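Local coordinates for VP5 (Halorubrum pleomorphic virus 2, PDB 6QGI), which is the envelope protein of a pleomorphic haloarchaeal virus and probably drives fusion of the viral and host membranes during entry, at residues F143-L146 and T152-D155; E189-D194 and V200-D205; E466-S471 and E477-L482. One frame throughout, in Å; residues are numbered along the deposited sequence.

Contact 1. Residues F143-L146 and T152-D155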
loop_
_atom_site.group_PDB
_atom_site.type_symbol
_atom_site.label_atom_id
_atom_site.label_comp_id
_atom_site.label_asym_id
_atom_site.label_seq_id
_atom_site.Cartn_x
_atom_site.Cartn_y
_atom_site.Cartn_z
ATOM N N PHE A 143 -15.258 17.927 11.366
ATOM C CA PHE A 143 -15.909 16.639 11.086
ATOM C C PHE A 143 -17.359 16.812 10.641
ATOM O O PHE A 143 -18.025 17.738 11.099
ATOM C CB PHE A 143 -15.859 15.711 12.312
ATOM C CG PHE A 143 -14.469 15.306 12.732
ATOM C CD1 PHE A 143 -13.780 14.311 12.050
ATOM C CD2 PHE A 143 -13.856 15.905 13.825
ATOM C CE1 PHE A 143 -12.494 13.933 12.447
ATOM C CE2 PHE A 143 -12.560 15.546 14.204
ATOM C CZ PHE A 143 -11.889 14.561 13.516
ATOM N N LEU A 144 -17.854 15.906 9.761
ATOM C CA LEU A 144 -19.235 15.924 9.254
ATOM C C LEU A 144 -20.235 15.773 10.411
ATOM O O LEU A 144 -21.214 16.516 10.472
ATOM C CB LEU A 144 -19.446 14.825 8.199
ATOM C CG LEU A 144 -20.807 14.786 7.494
ATOM C CD1 LEU A 144 -20.957 15.916 6.495
ATOM C CD2 LEU A 144 -21.021 13.464 6.806
ATOM N N MET A 145 -19.957 14.827 11.337
ATOM C CA MET A 145 -20.718 14.537 12.563
ATOM C C MET A 145 -22.142 14.092 12.252
ATOM O O MET A 145 -23.051 14.317 13.053
ATOM C CB MET A 145 -20.724 15.747 13.526
ATOM C CG MET A 145 -19.338 16.238 13.906
ATOM S SD MET A 145 -18.471 15.113 15.011
ATOM C CE MET A 145 -19.179 15.605 16.581
ATOM N N LEU A 146 -22.325 13.436 11.101
ATOM C CA LEU A 146 -23.623 12.930 10.671
ATOM C C LEU A 146 -23.665 11.417 10.710
ATOM O O LEU A 146 -22.623 10.762 10.628
ATOM C CB LEU A 146 -23.971 13.405 9.245
ATOM C CG LEU A 146 -24.290 14.876 9.020
ATOM C CD1 LEU A 146 -24.643 15.117 7.573
ATOM C CD2 LEU A 146 -25.429 15.351 9.904
ATOM N N THR A 152 -27.317 14.825 13.309
ATOM C CA THR A 152 -26.061 15.106 13.997
ATOM C C THR A 152 -25.880 14.123 15.165
ATOM O O THR A 152 -26.764 13.979 16.010
ATOM C CB THR A 152 -25.989 16.581 14.429
ATOM O OG1 THR A 152 -26.182 17.407 13.280
ATOM C CG2 THR A 152 -24.657 16.946 15.077
ATOM N N ILE A 153 -24.722 13.442 15.187
ATOM C CA ILE A 153 -24.347 12.491 16.242
ATOM C C ILE A 153 -24.076 13.285 17.532
ATOM O O ILE A 153 -23.720 14.467 17.451
ATOM C CB ILE A 153 -23.145 11.592 15.820
ATOM C CG1 ILE A 153 -21.862 12.415 15.527
ATOM C CG2 ILE A 153 -23.528 10.686 14.638
ATOM C CD1 ILE A 153 -20.571 11.677 15.689
ATOM N N GLU A 154 -24.281 12.665 18.710
ATOM C CA GLU A 154 -24.085 13.352 19.996
ATOM C C GLU A 154 -22.614 13.732 20.215
ATOM O O GLU A 154 -22.341 14.839 20.688
ATOM C CB GLU A 154 -24.611 12.524 21.173
ATOM C CG GLU A 154 -26.129 12.479 21.254
ATOM C CD GLU A 154 -26.724 12.636 22.642
ATOM O OE1 GLU A 154 -26.034 12.319 23.638
ATOM O OE2 GLU A 154 -27.895 13.074 22.730
ATOM N N ASP A 155 -21.681 12.830 19.847
ATOM C CA ASP A 155 -20.232 13.028 19.932
ATOM C C ASP A 155 -19.471 11.965 19.138
ATOM O O ASP A 155 -19.973 10.859 18.914
ATOM C CB ASP A 155 -19.736 13.039 21.396
ATOM C CG ASP A 155 -18.583 13.992 21.695
ATOM O OD1 ASP A 155 -18.118 14.684 20.759
ATOM O OD2 ASP A 155 -18.158 14.058 22.867
HETATM O O HOH W 1 -23.718 17.829 11.647
#
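Leu146 and Thr152 form a single beta bridge with their CA atoms 4.7 Å apart, and beside it a backbone hydrogen bond from Ile153 N to Met145 O, 2.8 Å long and nearly straight at 165°, draws the two arms of the turn together. The Ile153 N-H approaches 30° off the plane of the Met145 carbonyl. Thr152 CA also lies 3.3 Å from Met145 O, so the carbonyl meets two consecutive residues of the opposing segment, one by a hydrogen bond and one by a weaker CA-H...O contact.

Ile153 turns its side chain toward residues 143-146. Its CG1 sits between its own backbone N and carbonyl carbon (chi1 61°), which brings this carbon to 3.3 Å from Met145 O, while CG2 faces the carbonyl carbon of Leu146. Met145 crosses Ile153 at about a right angle; its chain is bent at both chi2 and chi3, placing SD 4.1 Å from Ile153 CD1 and carrying CE on toward the backbone of Asp155. Leu146 starts out away from the other segment, yet its CD2 branch returns to within 3.9 Å of Thr152 N and also lies near the hydroxyl oxygen of that threonine. A water spans the same gap: it donates to Leu144 O at 3.1 Å and lies 3.0 Å from Thr152 OG1, bridging the segments beside the Leu146 methyl.

This irregular closure lies in the connection from helix 91-133 to strand 155-159. Phe143 packs on Leu124, Ile127 and Leu128 of that helix, and the backbone of Leu144 bonds to Thr212 of strand 212-215. Across the loop, Ile153 rests on Val184 of strand 176-186, while Asp155 pairs with Asp185 of the same strand through its backbone and with Lys139 through a salt bridge.

Contact 2. Residues E189-D194 and V200-D205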
loop_
_atom_site.group_PDB
_atom_site.type_symbol
_atom_site.label_atom_id
_atom_site.label_comp_id
_atom_site.label_asym_id
_atom_site.label_seq_id
_atom_site.Cartn_x
_atom_site.Cartn_y
_atom_site.Cartn_z
ATOM N N GLU A 189 -26.254 4.801 25.313
ATOM C CA GLU A 189 -25.787 3.829 24.327
ATOM C C GLU A 189 -24.650 4.480 23.518
ATOM O O GLU A 189 -24.587 5.710 23.437
ATOM C CB GLU A 189 -26.973 3.419 23.424
ATOM C CG GLU A 189 -26.706 2.311 22.414
ATOM C CD GLU A 189 -27.564 2.370 21.162
ATOM O OE1 GLU A 189 -27.668 3.463 20.558
ATOM O OE2 GLU A 189 -28.122 1.319 20.771
ATOM N N SER A 190 -23.736 3.669 22.960
ATOM C CA SER A 190 -22.614 4.145 22.146
ATOM C C SER A 190 -22.182 3.083 21.142
ATOM O O SER A 190 -22.319 1.890 21.418
ATOM C CB SER A 190 -21.434 4.547 23.025
ATOM O OG SER A 190 -21.768 5.647 23.856
ATOM N N TYR A 191 -21.669 3.506 19.977
ATOM C CA TYR A 191 -21.188 2.571 18.955
ATOM C C TYR A 191 -19.675 2.562 18.950
ATOM O O TYR A 191 -19.064 3.626 18.908
ATOM C CB TYR A 191 -21.727 2.918 17.550
ATOM C CG TYR A 191 -23.203 2.654 17.331
ATOM C CD1 TYR A 191 -23.956 1.927 18.244
ATOM C CD2 TYR A 191 -23.838 3.109 16.176
ATOM C CE1 TYR A 191 -25.309 1.675 18.038
ATOM C CE2 TYR A 191 -25.191 2.848 15.951
ATOM C CZ TYR A 191 -25.922 2.133 16.881
ATOM O OH TYR A 191 -27.256 1.894 16.663
ATOM N N TYR A 192 -19.070 1.371 19.007
ATOM C CA TYR A 192 -17.618 1.244 19.007
ATOM C C TYR A 192 -17.167 0.518 17.748
ATOM O O TYR A 192 -17.715 -0.532 17.412
ATOM C CB TYR A 192 -17.133 0.532 20.280
ATOM C CG TYR A 192 -17.543 1.229 21.561
ATOM C CD1 TYR A 192 -16.741 2.210 22.133
ATOM C CD2 TYR A 192 -18.729 0.893 22.212
ATOM C CE1 TYR A 192 -17.101 2.836 23.325
ATOM C CE2 TYR A 192 -19.108 1.524 23.396
ATOM C CZ TYR A 192 -18.290 2.495 23.950
ATOM O OH TYR A 192 -18.655 3.118 25.121
ATOM N N TYR A 193 -16.202 1.105 17.027
ATOM C CA TYR A 193 -15.679 0.545 15.781
ATOM C C TYR A 193 -14.235 0.139 15.918
ATOM O O TYR A 193 -13.413 0.909 16.414
ATOM C CB TYR A 193 -15.797 1.537 14.606
ATOM C CG TYR A 193 -17.168 2.135 14.370
ATOM C CD1 TYR A 193 -18.323 1.369 14.497
ATOM C CD2 TYR A 193 -17.301 3.453 13.936
ATOM C CE1 TYR A 193 -19.580 1.912 14.253
ATOM C CE2 TYR A 193 -18.551 3.994 13.658
ATOM C CZ TYR A 193 -19.686 3.223 13.818
ATOM O OH TYR A 193 -20.912 3.782 13.581
ATOM N N ASP A 194 -13.923 -1.056 15.418
ATOM C CA ASP A 194 -12.580 -1.626 15.390
ATOM C C ASP A 194 -12.510 -2.568 14.163
ATOM O O ASP A 194 -13.567 -2.893 13.615
ATOM C CB ASP A 194 -12.245 -2.334 16.734
ATOM C CG ASP A 194 -13.168 -3.460 17.150
ATOM O OD1 ASP A 194 -14.114 -3.741 16.428
ATOM O OD2 ASP A 194 -12.920 -4.068 18.186
ATOM N N VAL A 200 -21.858 -1.209 12.993
ATOM C CA VAL A 200 -23.008 -1.851 13.642
ATOM C C VAL A 200 -23.981 -2.374 12.556
ATOM O O VAL A 200 -24.455 -3.503 12.672
ATOM C CB VAL A 200 -23.702 -0.926 14.681
ATOM C CG1 VAL A 200 -24.877 -1.627 15.360
ATOM C CG2 VAL A 200 -22.705 -0.451 15.731
ATOM N N GLY A 201 -24.218 -1.577 11.511
ATOM C CA GLY A 201 -25.074 -1.953 10.388
ATOM C C GLY A 201 -26.384 -1.203 10.233
ATOM O O GLY A 201 -27.057 -1.367 9.210
ATOM N N ASP A 202 -26.766 -0.378 11.240
ATOM C CA ASP A 202 -28.003 0.415 11.240
ATOM C C ASP A 202 -27.732 1.872 10.781
ATOM O O ASP A 202 -26.623 2.175 10.332
ATOM C CB ASP A 202 -28.657 0.383 12.637
ATOM C CG ASP A 202 -27.896 1.150 13.698
ATOM O OD1 ASP A 202 -26.749 0.765 13.999
ATOM O OD2 ASP A 202 -28.447 2.133 14.227
ATOM N N LEU A 203 -28.740 2.767 10.888
ATOM C CA LEU A 203 -28.600 4.169 10.475
ATOM C C LEU A 203 -27.934 5.050 11.562
ATOM O O LEU A 203 -27.669 6.226 11.312
ATOM C CB LEU A 203 -29.958 4.771 10.061
ATOM C CG LEU A 203 -30.602 4.252 8.772
ATOM C CD1 LEU A 203 -32.052 4.680 8.694
ATOM C CD2 LEU A 203 -29.857 4.736 7.530
ATOM N N GLY A 204 -27.653 4.471 12.729
ATOM C CA GLY A 204 -26.992 5.168 13.829
ATOM C C GLY A 204 -25.496 5.313 13.624
ATOM O O GLY A 204 -24.845 6.095 14.322
ATOM N N ASP A 205 -24.938 4.545 12.677
ATOM C CA ASP A 205 -23.511 4.568 12.349
ATOM C C ASP A 205 -23.141 5.828 11.582
ATOM O O ASP A 205 -23.999 6.383 10.891
ATOM C CB ASP A 205 -23.136 3.319 11.532
ATOM C CG ASP A 205 -23.289 2.023 12.296
ATOM O OD1 ASP A 205 -23.731 2.068 13.455
ATOM O OD2 ASP A 205 -22.976 0.967 11.729
#
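An Asx turn at Asp202 receives the end of Tyr191, which reaches over from strand 189-193. Tyr191 OH donates to Asp202 OD2 at 2.7 Å, meeting the syn side of the carboxylate 31° out of its plane. Gly204 N closes the turn on the same oxygen at 2.9 Å, arriving from the opposite face of that carboxylate, so two donors grip OD2 and hold it at the edge of the phenol, in the ring plane. Ring and carboxylate planes stand almost perpendicular, at 85°.

Val200 covers one face of the Tyr191 ring in a CH-pi contact: its CG2 is 3.7 Å from the ring centroid. At the ring edge, Gly204, having no side chain, brings its carbonyl carbon to 3.4 Å from Tyr191 CE2. Asp205 OD1 comes in obliquely, 2.9 Å from Tyr191 CD2, a short approach. The other oxygen of that carboxylate serves its own loop, accepting a nearly straight bond (172°) from Gly201 N to Asp205 OD2 at 2.8 Å and a weak one from Val200 N. Tyr193 crosses Asp205 obliquely, its OH 3.0 Å from Asp205 CA and hydrogen-bonded to Leu206 N.

The loop thus folds back on strand 189-193 before the chain enters strand 212-215. Through its backbone, strand 189-193 pairs antiparallel with strand 176-186, Tyr191 bonding to Val184 and Tyr193 to Val182.

Contact 3. Residues E466-S471 and E477-L482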
loop_
_atom_site.group_PDB
_atom_site.type_symbol
_atom_site.label_atom_id
_atom_site.label_comp_id
_atom_site.label_asym_id
_atom_site.label_seq_id
_atom_site.Cartn_x
_atom_site.Cartn_y
_atom_site.Cartn_z
ATOM N N GLU A 466 4.188 -22.729 -7.032
ATOM C CA GLU A 466 2.963 -23.482 -6.765
ATOM C C GLU A 466 2.451 -23.135 -5.360
ATOM O O GLU A 466 3.226 -23.168 -4.408
ATOM C CB GLU A 466 3.217 -24.982 -6.909
ATOM C CG GLU A 466 1.955 -25.821 -6.842
ATOM C CD GLU A 466 2.165 -27.297 -7.112
ATOM O OE1 GLU A 466 2.713 -27.641 -8.184
ATOM O OE2 GLU A 466 1.763 -28.114 -6.252
ATOM N N PRO A 467 1.188 -22.708 -5.200
ATOM C CA PRO A 467 0.713 -22.341 -3.860
ATOM C C PRO A 467 0.545 -23.582 -3.001
ATOM O O PRO A 467 0.340 -24.659 -3.543
ATOM C CB PRO A 467 -0.624 -21.645 -4.141
ATOM C CG PRO A 467 -0.645 -21.410 -5.626
ATOM C CD PRO A 467 0.111 -22.546 -6.186
ATOM N N HIS A 468 0.668 -23.436 -1.681
ATOM C CA HIS A 468 0.540 -24.537 -0.739
ATOM C C HIS A 468 -0.904 -24.950 -0.527
ATOM O O HIS A 468 -1.823 -24.130 -0.587
ATOM C CB HIS A 468 1.150 -24.163 0.606
ATOM C CG HIS A 468 2.640 -24.163 0.631
ATOM N ND1 HIS A 468 3.353 -25.288 0.981
ATOM C CD2 HIS A 468 3.503 -23.144 0.436
ATOM C CE1 HIS A 468 4.625 -24.931 0.955
ATOM N NE2 HIS A 468 4.765 -23.653 0.617
ATOM N N THR A 469 -1.079 -26.239 -0.250
ATOM C CA THR A 469 -2.324 -26.950 0.025
ATOM C C THR A 469 -2.002 -27.962 1.114
ATOM O O THR A 469 -0.835 -28.115 1.480
ATOM C CB THR A 469 -2.875 -27.636 -1.263
ATOM O OG1 THR A 469 -2.098 -28.791 -1.583
ATOM C CG2 THR A 469 -2.986 -26.700 -2.465
ATOM N N ASP A 470 -3.012 -28.668 1.623
ATOM C CA ASP A 470 -2.783 -29.693 2.637
ATOM C C ASP A 470 -2.131 -30.959 2.051
ATOM O O ASP A 470 -1.644 -31.778 2.817
ATOM C CB ASP A 470 -4.091 -30.051 3.375
ATOM C CG ASP A 470 -5.366 -30.107 2.542
ATOM O OD1 ASP A 470 -5.267 -30.284 1.308
ATOM O OD2 ASP A 470 -6.466 -30.000 3.136
ATOM N N SER A 471 -2.149 -31.160 0.731
ATOM C CA SER A 471 -1.543 -32.370 0.155
ATOM C C SER A 471 -0.237 -32.105 -0.632
ATOM O O SER A 471 0.409 -33.071 -1.041
ATOM C CB SER A 471 -2.547 -33.093 -0.736
ATOM O OG SER A 471 -2.988 -32.267 -1.799
ATOM N N GLU A 477 11.866 -32.171 -4.738
ATOM C CA GLU A 477 11.805 -31.437 -6.004
ATOM C C GLU A 477 10.953 -30.168 -5.848
ATOM O O GLU A 477 11.413 -29.083 -6.207
ATOM C CB GLU A 477 11.248 -32.345 -7.116
ATOM C CG GLU A 477 11.355 -31.763 -8.519
ATOM C CD GLU A 477 10.748 -32.575 -9.654
ATOM O OE1 GLU A 477 10.018 -33.556 -9.381
ATOM O OE2 GLU A 477 11.000 -32.216 -10.827
ATOM N N GLU A 478 9.742 -30.313 -5.256
ATOM C CA GLU A 478 8.784 -29.236 -4.976
ATOM C C GLU A 478 9.416 -28.119 -4.143
ATOM O O GLU A 478 9.284 -26.949 -4.499
ATOM C CB GLU A 478 7.555 -29.792 -4.238
ATOM C CG GLU A 478 6.574 -30.546 -5.119
ATOM C CD GLU A 478 5.399 -31.121 -4.353
ATOM O OE1 GLU A 478 4.366 -30.422 -4.247
ATOM O OE2 GLU A 478 5.510 -32.262 -3.852
ATOM N N TRP A 479 10.119 -28.490 -3.052
ATOM C CA TRP A 479 10.788 -27.569 -2.131
ATOM C C TRP A 479 12.015 -26.894 -2.753
ATOM O O TRP A 479 12.254 -25.716 -2.476
ATOM C CB TRP A 479 11.186 -28.298 -0.851
ATOM C CG TRP A 479 10.040 -28.483 0.092
ATOM C CD1 TRP A 479 9.366 -29.640 0.344
ATOM C CD2 TRP A 479 9.409 -27.468 0.882
ATOM N NE1 TRP A 479 8.374 -29.418 1.271
ATOM C CE2 TRP A 479 8.375 -28.091 1.616
ATOM C CE3 TRP A 479 9.622 -26.085 1.051
ATOM C CZ2 TRP A 479 7.557 -27.382 2.507
ATOM C CZ3 TRP A 479 8.822 -25.388 1.944
ATOM C CH2 TRP A 479 7.808 -26.035 2.666
ATOM N N ASP A 480 12.786 -27.637 -3.580
ATOM C CA ASP A 480 13.967 -27.138 -4.291
ATOM C C ASP A 480 13.543 -26.117 -5.364
ATOM O O ASP A 480 14.218 -25.099 -5.551
ATOM C CB ASP A 480 14.766 -28.301 -4.922
ATOM C CG ASP A 480 15.482 -29.239 -3.949
ATOM O OD1 ASP A 480 15.554 -28.909 -2.741
ATOM O OD2 ASP A 480 15.981 -30.296 -4.400
ATOM N N GLN A 481 12.400 -26.387 -6.033
ATOM C CA GLN A 481 11.808 -25.528 -7.059
ATOM C C GLN A 481 11.316 -24.220 -6.439
ATOM O O GLN A 481 11.507 -23.167 -7.047
ATOM C CB GLN A 481 10.658 -26.247 -7.778
ATOM C CG GLN A 481 10.464 -25.782 -9.222
ATOM C CD GLN A 481 9.188 -26.277 -9.869
ATOM O OE1 GLN A 481 8.303 -26.863 -9.230
ATOM N NE2 GLN A 481 9.061 -26.034 -11.166
ATOM N N LEU A 482 10.707 -24.283 -5.223
ATOM C CA LEU A 482 10.232 -23.109 -4.478
ATOM C C LEU A 482 11.423 -22.177 -4.237
ATOM O O LEU A 482 11.362 -20.995 -4.584
ATOM C CB LEU A 482 9.568 -23.538 -3.140
ATOM C CG LEU A 482 8.948 -22.424 -2.260
ATOM C CD1 LEU A 482 7.652 -22.875 -1.632
ATOM C CD2 LEU A 482 9.903 -21.978 -1.163
#
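The imidazole of His468 meets the indole of Trp479 at a slant, with the His468 ring and the six-membered ring of Trp479 inclined at 51° and their centroids 5.5 Å apart. Trp479 CH2 lies at the imidazole edge, 3.8 Å from His468 CE1. From the next helical turn, Leu482 CD1 packs against the ring nitrogen side, 3.7 Å from His468 NE2, reached with CG anti to the backbone N (chi1 -177°). Tyr473, in the turn between the segments, stacks on the His468 ring, presents an edge-to-face arrangement to Trp479 and accepts from Trp479 NE1 through its carbonyl oxygen.

Nearer the surface, two carboxylates stand close, Glu466 OE2 and Glu478 OE1 being 4.0 Å apart. Their like charges would disfavour each other, but Glu478 OE1 also accepts a hydrogen bond from the backbone N of Tyr473, which may offset part of the repulsion.

The contact seats the segment 466-471 against the start of helix 476-496. Lys78 NZ of helix 66-86 hydrogen-bonds to His468 ND1, and Trp479 packs on Thr75, Ile79 and Ile82 of that helix.

How the contacts relate
Contacts 1 and 2 are close neighbours, their centres about 13 Å apart and their nearest atoms about 5 Å, without touching. They follow one another along the chain, both inside the N-terminal envelope protein region, and share surroundings: Val184 of strand 176-186 meets Ile153 of contact 1 and Tyr193 of contact 2, and Leu206 packs against Ile153 and, through its backbone N, bonds Tyr193 OH. Contact 3 lies far off, its centre about 52 Å from that of contact 1, on the opposite side of the chain's centre, and about 44 Å from that of contact 2. None includes the glycosylated Asn396; in all three, five residues separate the segments.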